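Long-range contact in amidase, hydantoinase/carbamoylase family (Burkholderia vietnamiensis, PDB 5I4M), which probably hydrolyses N-carbamoyl-L-amino acids as a zinc-dependent amidase of the peptidase M20 family, with two zinc ions per subunit: residues 144-149 and 378-383. Residues are numbered along the deposited sequence; the frame is centred on the assembly and turned at random.
With 3PG (3-phosphoglyceric acid), chain E.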
ATOM      1  N   VAL A 144       0.411 -32.474  14.308  1.00 10.23           N
ATOM      2  CA  VAL A 144      -0.621 -31.707  13.623  1.00  9.14           C
ATOM      3  C   VAL A 144       0.026 -30.558  12.864  1.00 11.18           C
ATOM      4  O   VAL A 144       0.962 -29.919  13.364  1.00  9.52           O
ATOM      5  CB  VAL A 144      -1.686 -31.181  14.614  1.00  7.92           C
ATOM      6  CG1 VAL A 144      -2.820 -30.490  13.867  1.00 10.73           C
ATOM      7  CG2 VAL A 144      -2.257 -32.336  15.455  1.00  8.82           C
ATOM      8  N   ILE A 145      -0.463 -30.309  11.644  1.00  8.30           N
ATOM      9  CA  ILE A 145      -0.269 -29.030  10.968  1.00  8.63           C
ATOM     10  C   ILE A 145      -1.565 -28.241  11.095  1.00  9.90           C
ATOM     11  O   ILE A 145      -2.611 -28.674  10.595  1.00  9.63           O
ATOM     12  CB  ILE A 145       0.105 -29.205   9.487  1.00  9.05           C
ATOM     13  CG1 ILE A 145       1.419 -29.974   9.349  1.00 11.36           C
ATOM     14  CG2 ILE A 145       0.208 -27.821   8.823  1.00 12.56           C
ATOM     15  CD1 ILE A 145       1.684 -30.501   7.961  1.00 10.90           C
ATOM     16  N   TRP A 146      -1.500 -27.079  11.739  1.00  6.42           N
ATOM     17  CA  TRP A 146      -2.670 -26.215  11.863  1.00  7.74           C
ATOM     18  C   TRP A 146      -2.692 -25.190  10.739  1.00 10.78           C
ATOM     19  O   TRP A 146      -1.670 -24.579  10.425  1.00  8.95           O
ATOM     20  CB  TRP A 146      -2.688 -25.489  13.211  1.00  8.75           C
ATOM     21  CG  TRP A 146      -2.692 -26.410  14.399  1.00 10.79           C
ATOM     22  CD1 TRP A 146      -1.628 -26.708  15.205  1.00 11.80           C
ATOM     23  CD2 TRP A 146      -3.811 -27.140  14.924  1.00  8.28           C
ATOM     24  NE1 TRP A 146      -2.014 -27.587  16.196  1.00  9.21           N
ATOM     25  CE2 TRP A 146      -3.348 -27.863  16.049  1.00  8.90           C
ATOM     26  CE3 TRP A 146      -5.159 -27.257  14.555  1.00  7.34           C
ATOM     27  CZ2 TRP A 146      -4.181 -28.694  16.801  1.00  8.75           C
ATOM     28  CZ3 TRP A 146      -5.991 -28.075  15.313  1.00  7.90           C
ATOM     29  CH2 TRP A 146      -5.497 -28.787  16.420  1.00 13.22           C
ATOM     30  N   THR A 147      -3.878 -24.968  10.174  1.00  8.13           N
ATOM     31  CA  THR A 147      -4.034 -24.120   8.996  1.00  8.09           C
ATOM     32  C   THR A 147      -3.937 -22.630   9.317  1.00  9.89           C
ATOM     33  O   THR A 147      -4.520 -22.150  10.294  1.00  9.19           O
ATOM     34  CB  THR A 147      -5.387 -24.404   8.348  1.00  9.70           C
ATOM     35  OG1 THR A 147      -5.403 -25.738   7.829  1.00  9.92           O
ATOM     36  CG2 THR A 147      -5.698 -23.400   7.227  1.00  7.13           C
ATOM     37  N   ASN A 148      -3.224 -21.892   8.453  1.00  7.92           N
ATOM     38  CA  ASN A 148      -3.219 -20.424   8.443  1.00 10.05           C
ATOM     39  C   ASN A 148      -2.952 -19.837   9.825  1.00 10.74           C
ATOM     40  O   ASN A 148      -3.644 -18.922  10.283  1.00  9.52           O
ATOM     41  CB  ASN A 148      -4.534 -19.857   7.890  1.00  8.75           C
ATOM     42  CG  ASN A 148      -4.476 -18.339   7.725  1.00  8.36           C
ATOM     43  OD1 ASN A 148      -3.502 -17.815   7.192  1.00 10.13           O
ATOM     44  ND2 ASN A 148      -5.480 -17.632   8.241  1.00  6.51           N
ATOM     45  N   GLU A 149      -1.937 -20.366  10.509  1.00  7.93           N
ATOM     46  CA  GLU A 149      -1.730 -19.902  11.876  1.00  7.44           C
ATOM     47  C   GLU A 149      -1.302 -18.441  11.912  1.00  8.46           C
ATOM     48  O   GLU A 149      -1.627 -17.738  12.869  1.00  8.62           O
ATOM     49  CB  GLU A 149      -0.714 -20.794  12.599  1.00  5.63           C
ATOM     50  CG  GLU A 149      -0.492 -20.464  14.083  1.00  7.49           C
ATOM     51  CD  GLU A 149       0.504 -19.334  14.302  1.00 15.06           C
ATOM     52  OE1 GLU A 149       1.180 -18.929  13.330  1.00 10.87           O
ATOM     53  OE2 GLU A 149       0.601 -18.840  15.440  1.00 15.45           O
ATOM     54  N   GLY A 378       1.330 -15.492  19.722  1.00 11.21           N
ATOM     55  CA  GLY A 378       0.279 -16.480  19.803  1.00 12.96           C
ATOM     56  C   GLY A 378       0.694 -17.759  19.096  1.00 12.47           C
ATOM     57  O   GLY A 378       1.497 -17.746  18.164  1.00 12.80           O
ATOM     58  N   HIS A 379       0.138 -18.873  19.565  1.00  8.44           N
ATOM     59  CA  HIS A 379       0.397 -20.176  18.980  1.00  6.91           C
ATOM     60  C   HIS A 379      -0.887 -20.978  19.005  1.00 10.61           C
ATOM     61  O   HIS A 379      -1.780 -20.713  19.806  1.00 11.29           O
ATOM     62  CB  HIS A 379       1.493 -20.917  19.743  1.00  7.94           C
ATOM     63  CG  HIS A 379       2.718 -20.096  19.936  1.00  8.42           C
ATOM     64  ND1 HIS A 379       3.649 -19.917  18.936  1.00  9.77           N
ATOM     65  CD2 HIS A 379       3.146 -19.365  20.991  1.00  8.85           C
ATOM     66  CE1 HIS A 379       4.611 -19.124  19.378  1.00 11.30           C
ATOM     67  NE2 HIS A 379       4.333 -18.781  20.623  1.00 10.21           N
ATOM     68  N   ASP A 380      -0.970 -21.970  18.121  1.00  7.08           N
ATOM     69  CA  ASP A 380      -2.117 -22.864  18.167  1.00  8.80           C
ATOM     70  C   ASP A 380      -2.288 -23.472  19.552  1.00  8.76           C
ATOM     71  O   ASP A 380      -3.419 -23.677  19.999  1.00  9.53           O
ATOM     72  CB  ASP A 380      -1.973 -23.939  17.094  1.00 10.99           C
ATOM     73  CG  ASP A 380      -1.949 -23.345  15.697  1.00 11.73           C
ATOM     74  OD1 ASP A 380      -2.979 -22.773  15.294  1.00 12.07           O
ATOM     75  OD2 ASP A 380      -0.909 -23.442  14.998  1.00 14.38           O
ATOM     76  N   ALA A 381      -1.179 -23.707  20.265  1.00  8.25           N
ATOM     77  CA  ALA A 381      -1.257 -24.216  21.631  1.00  7.58           C
ATOM     78  C   ALA A 381      -2.099 -23.322  22.544  1.00 10.48           C
ATOM     79  O   ALA A 381      -2.689 -23.817  23.512  1.00 11.56           O
ATOM     80  CB  ALA A 381       0.149 -24.372  22.209  1.00 11.64           C
ATOM     81  N   CYS A 382      -2.160 -22.010  22.278  1.00  7.91           N
ATOM     82  CA  CYS A 382      -2.972 -21.137  23.134  1.00  9.60           C
ATOM     83  C   CYS A 382      -4.442 -21.516  23.075  1.00  9.80           C
ATOM     84  O   CYS A 382      -5.158 -21.418  24.081  1.00  9.37           O
ATOM     85  CB  CYS A 382      -2.797 -19.668  22.740  1.00  8.75           C
ATOM     86  SG  CYS A 382      -1.075 -19.099  22.837  1.00 12.76           S
ATOM     87  N   TYR A 383      -4.919 -21.943  21.904  1.00  7.73           N
ATOM     88  CA  TYR A 383      -6.300 -22.404  21.814  1.00  8.08           C
ATOM     89  C   TYR A 383      -6.458 -23.838  22.297  1.00 11.01           C
ATOM     90  O   TYR A 383      -7.469 -24.173  22.927  1.00  9.83           O
ATOM     91  CB  TYR A 383      -6.801 -22.245  20.378  1.00  8.85           C
ATOM     92  CG  TYR A 383      -7.292 -20.838  20.085  1.00  8.29           C
ATOM     93  CD1 TYR A 383      -8.065 -20.145  21.011  1.00 11.48           C
ATOM     94  CD2 TYR A 383      -6.980 -20.200  18.884  1.00  7.48           C
ATOM     95  CE1 TYR A 383      -8.534 -18.855  20.738  1.00  8.32           C
ATOM     96  CE2 TYR A 383      -7.435 -18.914  18.611  1.00  8.14           C
ATOM     97  CZ  TYR A 383      -8.205 -18.247  19.539  1.00 10.41           C
ATOM     98  OH  TYR A 383      -8.663 -16.974  19.264  1.00 10.69           O
TER
HETATM   99  C1  3PG E 503       1.239 -13.794  16.332  0.84 11.34           C
HETATM  100  O1  3PG E 503       1.483 -12.791  15.637  0.84  7.50           O
HETATM  101  O2  3PG E 503       1.586 -13.887  17.530  0.84  7.96           O
HETATM  102  C2  3PG E 503       0.491 -14.926  15.688  0.84 16.11           C
HETATM  103  O3  3PG E 503      -0.122 -15.753  16.693  0.84 23.09           O
HETATM  104  C3  3PG E 503       1.478 -15.753  14.896  0.84 12.18           C
HETATM  105  O1P 3PG E 503       2.418 -16.351  15.792  0.84 10.20           O
HETATM  106  P   3PG E 503       3.809 -16.972  15.192  0.84 21.06           P
HETATM  107  O2P 3PG E 503       3.427 -17.770  13.968  0.84 12.66           O
HETATM  108  O3P 3PG E 503       4.636 -15.740  14.851  0.84  7.41           O
HETATM  109  O4P 3PG E 503       4.343 -17.842  16.343  0.84 15.10           O
HETATM  110  O   HOH W   1      -4.631 -22.061  13.259  1.00  8.20           O
HETATM  111  O   HOH W   2       3.017 -20.331  16.222  1.00 10.03           O
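D380 of segment 378-383 packs its side chain between W146 and E149 of segment 144-149, at the active-site pocket of the M20 catalytic domain. This is the tight part. D380 CB sits over the face of the W146 five-membered ring, a CH-pi contact 3.7 Å from the centroid; V144 CG1 also lies over a face of the indole, and F164 meets the ring edge-to-face. The carboxylate is tilted 35° to the indole and lies beside it, OD2 3.2 Å from W146 CB and 3.1 Å from E149 CG. D380 OD1 takes a hydrogen bond from S161 OG and another from a water (2.7 Å) that also donates to T147 O, bridging the two segments. The pocket side is looser, joined by ligand and water. E149's chain starts extended from its backbone N (chi1 -176°), then turns at chi2, bringing OE1 2.6 Å from phosphate O2P of 3-phosphoglycerate. A second water meets H379 ND1 and, weakly, E149 OE2. G378 N donates an almost straight bond (2.7 Å, 168°) to ligand O2; H247 and N296 of the second subunit also bind the ligand. Two acceptors, E149 OE2 and G378 O, stand 3.1 Å apart, with ligand hydroxyl O3 within weak reach of both. The ligand thus lies against the E149 carboxylate, close to H104 and about 4 Å from a zinc ion, a place consistent with the general-base glutamate of M20 enzymes.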